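Local coordinates for protein putative fructose-bisphosphate aldolase (Coccidioides immitis, PDB 3PM6) that is a putative class II fructose-bisphosphate aldolase, a TIM-barrel protein that carries a bound zinc ion, at residues A149-I154 and E175-F180; L224-A229 and A246-N251. All coordinates share one frame; numbering follows the deposited sequence.

Contact 1 of 2, residues A149-I154 and E175-F180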
loop_
_atom_site.group_PDB
_atom_site.type_symbol
_atom_site.label_atom_id
_atom_site.label_comp_id
_atom_site.label_asym_id
_atom_site.label_seq_id
_atom_site.Cartn_x
_atom_site.Cartn_y
_atom_site.Cartn_z
ATOM N N ALA A 149 -19.137 -14.405 -11.127
ATOM C CA ALA A 149 -20.478 -13.989 -10.807
ATOM C C ALA A 149 -21.084 -14.924 -9.783
ATOM O O ALA A 149 -20.551 -16.012 -9.528
ATOM C CB ALA A 149 -21.330 -13.941 -12.067
ATOM N N GLU A 150 -22.159 -14.461 -9.158
ATOM C CA GLU A 150 -22.840 -15.222 -8.099
ATOM C C GLU A 150 -24.260 -15.627 -8.493
ATOM O O GLU A 150 -25.210 -14.821 -8.403
ATOM C CB GLU A 150 -22.892 -14.403 -6.816
ATOM C CG GLU A 150 -23.476 -15.143 -5.619
ATOM C CD GLU A 150 -23.264 -14.354 -4.317
ATOM O OE1 GLU A 150 -22.149 -13.868 -4.075
ATOM O OE2 GLU A 150 -24.204 -14.249 -3.527
ATOM N N PRO A 151 -24.439 -16.892 -8.883
ATOM C CA PRO A 151 -25.771 -17.345 -9.325
ATOM C C PRO A 151 -26.612 -17.698 -8.119
ATOM O O PRO A 151 -27.053 -18.845 -7.977
ATOM C CB PRO A 151 -25.455 -18.602 -10.132
ATOM C CG PRO A 151 -24.181 -19.111 -9.570
ATOM C CD PRO A 151 -23.457 -17.982 -8.887
ATOM N N GLY A 152 -26.844 -16.720 -7.255
ATOM C CA GLY A 152 -27.660 -16.963 -6.053
ATOM C C GLY A 152 -27.454 -15.781 -5.151
ATOM O O GLY A 152 -27.051 -14.730 -5.641
ATOM N N ARG A 153 -27.742 -15.935 -3.862
ATOM C CA ARG A 153 -27.481 -14.884 -2.875
ATOM C C ARG A 153 -26.978 -15.466 -1.553
ATOM O O ARG A 153 -27.755 -16.026 -0.772
ATOM C CB ARG A 153 -28.725 -14.034 -2.609
ATOM C CG ARG A 153 -28.396 -12.732 -1.853
ATOM C CD ARG A 153 -29.682 -11.952 -1.582
ATOM N NE ARG A 153 -30.272 -11.573 -2.868
ATOM C CZ ARG A 153 -31.570 -11.619 -3.154
ATOM N NH1 ARG A 153 -32.460 -12.038 -2.242
ATOM N NH2 ARG A 153 -31.977 -11.231 -4.361
ATOM N N ILE A 154 -25.668 -15.330 -1.345
ATOM C CA ILE A 154 -25.028 -15.565 -0.073
ATOM C C ILE A 154 -25.442 -14.455 0.887
ATOM O O ILE A 154 -25.437 -13.253 0.540
ATOM C CB ILE A 154 -23.461 -15.681 -0.244
ATOM C CG1 ILE A 154 -23.124 -16.839 -1.195
ATOM C CG2 ILE A 154 -22.792 -15.941 1.107
ATOM C CD1 ILE A 154 -21.687 -16.825 -1.746
ATOM N N GLU A 175 -29.632 -25.138 -12.651
ATOM C CA GLU A 175 -30.275 -24.401 -13.738
ATOM C C GLU A 175 -29.884 -22.909 -13.718
ATOM O O GLU A 175 -29.526 -22.355 -14.767
ATOM C CB GLU A 175 -31.801 -24.625 -13.790
ATOM N N GLU A 176 -29.893 -22.271 -12.543
ATOM C CA GLU A 176 -29.471 -20.853 -12.476
ATOM C C GLU A 176 -27.983 -20.771 -12.860
ATOM O O GLU A 176 -27.584 -19.853 -13.573
ATOM C CB GLU A 176 -29.805 -20.153 -11.133
ATOM C CG GLU A 176 -29.272 -18.664 -10.995
ATOM C CD GLU A 176 -29.792 -17.898 -9.772
ATOM O OE1 GLU A 176 -30.520 -18.485 -8.948
ATOM O OE2 GLU A 176 -29.489 -16.685 -9.634
ATOM N N SER A 177 -27.195 -21.775 -12.468
ATOM C CA SER A 177 -25.770 -21.848 -12.848
ATOM C C SER A 177 -25.573 -21.848 -14.358
ATOM O O SER A 177 -24.787 -21.047 -14.888
ATOM C CB SER A 177 -25.111 -23.079 -12.247
ATOM O OG SER A 177 -25.125 -23.025 -10.835
ATOM N N GLU A 178 -26.287 -22.752 -15.036
ATOM C CA GLU A 178 -26.364 -22.803 -16.508
ATOM C C GLU A 178 -26.757 -21.464 -17.110
ATOM O O GLU A 178 -26.100 -21.009 -18.039
ATOM C CB GLU A 178 -27.372 -23.882 -16.962
ATOM C CG GLU A 178 -26.806 -25.311 -17.019
ATOM C CD GLU A 178 -27.890 -26.391 -16.940
ATOM O OE1 GLU A 178 -29.044 -26.100 -17.360
ATOM O OE2 GLU A 178 -27.593 -27.520 -16.444
ATOM N N GLU A 179 -27.815 -20.836 -16.588
ATOM C CA GLU A 179 -28.190 -19.484 -17.043
ATOM C C GLU A 179 -26.992 -18.530 -16.948
ATOM O O GLU A 179 -26.751 -17.755 -17.870
ATOM C CB GLU A 179 -29.425 -18.887 -16.298
ATOM C CG GLU A 179 -30.648 -19.862 -16.124
ATOM C CD GLU A 179 -31.885 -19.246 -15.381
ATOM O OE1 GLU A 179 -32.431 -19.839 -14.384
ATOM O OE2 GLU A 179 -32.329 -18.172 -15.846
ATOM N N PHE A 180 -26.227 -18.592 -15.857
ATOM C CA PHE A 180 -25.093 -17.667 -15.692
ATOM C C PHE A 180 -23.901 -17.978 -16.610
ATOM O O PHE A 180 -23.215 -17.053 -17.079
ATOM C CB PHE A 180 -24.681 -17.509 -14.233
ATOM C CG PHE A 180 -25.472 -16.471 -13.509
ATOM C CD1 PHE A 180 -25.001 -15.174 -13.421
ATOM C CD2 PHE A 180 -26.699 -16.782 -12.929
ATOM C CE1 PHE A 180 -25.738 -14.215 -12.781
ATOM C CE2 PHE A 180 -27.438 -15.819 -12.281
ATOM C CZ PHE A 180 -26.963 -14.540 -12.197
#

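Contact 2 of 2, residues L224-A229 and A246-N251. With ZN (zinc ion), chain S.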
loop_
_atom_site.group_PDB
_atom_site.type_symbol
_atom_site.label_atom_id
_atom_site.label_comp_id
_atom_site.label_asym_id
_atom_site.label_seq_id
_atom_site.Cartn_x
_atom_site.Cartn_y
_atom_site.Cartn_z
ATOM N N LEU A 224 -15.146 -22.927 -9.972
ATOM C CA LEU A 224 -16.080 -22.738 -8.859
ATOM C C LEU A 224 -15.341 -22.081 -7.725
ATOM O O LEU A 224 -14.207 -22.457 -7.450
ATOM C CB LEU A 224 -16.679 -24.069 -8.419
ATOM C CG LEU A 224 -17.568 -24.768 -9.454
ATOM C CD1 LEU A 224 -18.097 -26.111 -8.908
ATOM C CD2 LEU A 224 -18.753 -23.875 -9.869
ATOM N N VAL A 225 -15.995 -21.115 -7.086
ATOM C CA VAL A 225 -15.368 -20.207 -6.133
ATOM C C VAL A 225 -16.101 -20.307 -4.818
ATOM O O VAL A 225 -17.331 -20.114 -4.756
ATOM C CB VAL A 225 -15.361 -18.727 -6.662
ATOM C CG1 VAL A 225 -14.574 -17.806 -5.733
ATOM C CG2 VAL A 225 -14.718 -18.688 -8.054
ATOM N N LEU A 226 -15.323 -20.588 -3.768
ATOM C CA LEU A 226 -15.827 -20.752 -2.421
ATOM C C LEU A 226 -15.749 -19.430 -1.658
ATOM O O LEU A 226 -14.670 -18.858 -1.474
ATOM C CB LEU A 226 -15.030 -21.836 -1.681
ATOM C CG LEU A 226 -15.464 -22.178 -0.231
ATOM C CD1 LEU A 226 -16.933 -22.543 -0.127
ATOM C CD2 LEU A 226 -14.630 -23.313 0.347
ATOM N N HIS A 227 -16.904 -18.985 -1.196
ATOM C CA HIS A 227 -17.046 -17.801 -0.325
ATOM C C HIS A 227 -17.501 -18.224 1.064
ATOM O O HIS A 227 -18.093 -19.316 1.210
ATOM C CB HIS A 227 -18.131 -16.874 -0.904
ATOM C CG HIS A 227 -17.683 -16.111 -2.105
ATOM N ND1 HIS A 227 -17.380 -14.775 -2.054
ATOM C CD2 HIS A 227 -17.460 -16.505 -3.385
ATOM C CE1 HIS A 227 -16.976 -14.371 -3.250
ATOM N NE2 HIS A 227 -17.025 -15.397 -4.076
ATOM N N GLY A 228 -17.260 -17.350 2.052
ATOM C CA GLY A 228 -17.600 -17.596 3.434
ATOM C C GLY A 228 -16.818 -18.716 4.130
ATOM O O GLY A 228 -17.319 -19.381 5.054
ATOM N N ALA A 229 -15.569 -18.872 3.722
ATOM C CA ALA A 229 -14.738 -19.984 4.107
ATOM C C ALA A 229 -13.871 -19.756 5.364
ATOM O O ALA A 229 -13.178 -20.666 5.815
ATOM C CB ALA A 229 -13.868 -20.388 2.893
ATOM N N ALA A 246 -12.147 -24.392 -7.082
ATOM C CA ALA A 246 -10.787 -24.134 -7.546
ATOM C C ALA A 246 -10.224 -22.836 -7.013
ATOM O O ALA A 246 -9.061 -22.535 -7.245
ATOM C CB ALA A 246 -10.731 -24.123 -9.100
ATOM N N LYS A 247 -11.055 -22.058 -6.330
ATOM C CA LYS A 247 -10.641 -20.785 -5.759
ATOM C C LYS A 247 -11.320 -20.684 -4.408
ATOM O O LYS A 247 -12.561 -20.824 -4.309
ATOM C CB LYS A 247 -11.065 -19.626 -6.668
ATOM C CG LYS A 247 -10.728 -18.195 -6.150
ATOM C CD LYS A 247 -11.090 -17.162 -7.235
ATOM C CE LYS A 247 -11.015 -15.718 -6.776
ATOM N NZ LYS A 247 -12.305 -15.243 -6.189
ATOM N N VAL A 248 -10.505 -20.456 -3.371
ATOM C CA VAL A 248 -10.996 -20.273 -2.000
ATOM C C VAL A 248 -10.694 -18.856 -1.494
ATOM O O VAL A 248 -9.512 -18.462 -1.350
ATOM C CB VAL A 248 -10.347 -21.321 -1.052
ATOM C CG1 VAL A 248 -10.639 -20.988 0.412
ATOM C CG2 VAL A 248 -10.798 -22.733 -1.427
ATOM N N ASN A 249 -11.769 -18.105 -1.208
ATOM C CA ASN A 249 -11.702 -16.760 -0.676
ATOM C C ASN A 249 -11.608 -16.759 0.839
ATOM O O ASN A 249 -12.394 -17.440 1.526
ATOM C CB ASN A 249 -12.967 -15.941 -1.048
ATOM C CG ASN A 249 -13.021 -15.598 -2.539
ATOM O OD1 ASN A 249 -12.242 -16.131 -3.339
ATOM N ND2 ASN A 249 -13.923 -14.707 -2.910
ATOM N N VAL A 250 -10.752 -15.877 1.337
ATOM C CA VAL A 250 -10.481 -15.767 2.746
ATOM C C VAL A 250 -10.431 -14.308 3.109
ATOM O O VAL A 250 -9.927 -13.498 2.351
ATOM C CB VAL A 250 -9.102 -16.384 3.068
ATOM C CG1 VAL A 250 -8.827 -16.316 4.545
ATOM C CG2 VAL A 250 -9.067 -17.834 2.606
ATOM N N ASN A 251 -10.928 -13.975 4.286
ATOM C CA ASN A 251 -10.815 -12.609 4.779
ATOM C C ASN A 251 -10.386 -12.543 6.266
ATOM O O ASN A 251 -9.184 -12.399 6.570
ATOM C CB ASN A 251 -12.125 -11.825 4.515
ATOM C CG ASN A 251 -12.021 -10.383 4.960
ATOM O OD1 ASN A 251 -10.953 -9.966 5.397
ATOM N ND2 ASN A 251 -13.118 -9.613 4.871
HETATM ZN ZN ZN S . -17.248 -13.427 -0.446
#

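Contact 1 of 2, residues A149-I154 and E175-F180
One face of the Phe-180 ring lies against Pro-151, whose CA stands 4.0 Å from the ring centroid and 24° off the normal, a CH-pi contact displaced toward the CD2-CE2 rim. At the ring's edge, in its plane, sits the backbone O of Glu-176, one helical turn earlier. Pro-151 CB presses on Phe-180 CD2 at 3.6 Å, while Ala-149 CB approaches CD1 of the same ring obliquely at 4.1 Å. The second flat group, the Glu-176 carboxylate, reaches over the peptide that follows the proline. With CG anti to the backbone N (chi1 176°) and the chain extended beyond it, the methylenes run alongside Pro-151, Glu-176 CG lying 3.9 Å from Pro-151 CB. The carboxylate ends with OE2 3.4 Å from Pro-151 C. No hydrogen bond crosses between the segments; the proline packs by van der Waals contact on the ring and on the glutamate chain. Pro-151 is the centre of an inverse gamma turn, closed by a weak bond from Gly-152 N to Glu-150 O, and the turn presents the proline to the helix. Beyond it the extended Glu-150 side chain, about 6 Å from the zinc ion at the nearest atoms, accepts a nearly straight bond (170°, 2.8 Å) from Ile-154 N to OE2, on the anti side and well out of the carboxylate plane. Ser-177 OG, near the proline ring, bonds back to Thr-173 O. Leu-188 touches both Pro-151 and Phe-180. This is a beta-alpha loop of the TIM barrel, leaving strand 146-149 and folded back on the following helix, 174-181.

Contact 2 of 2, residues L224-A229 and A246-N251
His-227 ND1 binds the zinc ion at 2.1 Å, and the Asn-249 side chain runs alongside the histidine in the same direction, at the C-terminal end of two neighbouring parallel strands, 223-226 and 245-250, which with helix 234-242 form the last beta-alpha-beta unit of the TIM barrel. His-91 and His-196 supply the other two protein ligands. Asn-249 ND2 stands 3.0 Å above one face of the His-227 imidazole, offset toward the CE1 rim, and the amide and ring planes are 61° apart. His-227 NE2 and Asn-249 ND2 are both donors and do not bond; NE2 goes instead to Glu-148 OE2, which helps fix the ring's rotation. At the edge, in the ring plane, is Val-225 O.

The Asn-249 amide is oriented by Lys-247, two residues earlier on the same strand. Lys-247 NZ donates to Asn-249 OD1 in the carbonyl plane, on a lone pair, at 3.0 Å, and also forms a salt bridge with Glu-148 OE1. Glu-148 thereby joins the histidine and the lysine through its two oxygens. The lysine stays extended until chi4, where it bends (-89°), and its methylenes run alongside Val-225 in the same direction. Val-225 CG1, anti to its own N, lies 3.5 Å from Lys-247 NZ.

Val-225 and Lys-247 share the barrel-interior face; Leu-226 and Val-248 share the other, where both meet Phe-237 of the connecting helix 234-242. Ala-229 CB closes on Val-248 CG1 beyond the strand end. This pairing follows the parallel register, held by backbone bonds: Leu-224 O takes Ala-246 N, Leu-226 O takes Asn-249 N, and Leu-226 N gives a nearly straight bond (176°) to Lys-247 O at 2.8 Å.

From the N terminus, the chain first lays down the barrel strands that include 85-92, carrying His-91, before strand 146-149 leads into contact 1. That contact closes the long, mostly irregular loop between this strand and helix 174-181. The chain then passes strand 187-188 and helix 208-218 to strand 223-226, where contact 2 opens; it closes across helix 234-242 at strand 245-250. The two closures follow in series, neither nested nor crossed. Contact 1 lies about 17 Å from the chain centre and contact 2 about 6 Å, centre to centre, and their own centres are about 16 Å apart, yet they touch: Ile-154 CD1 packs on His-227 CB at 3.7 Å, beside the zinc site.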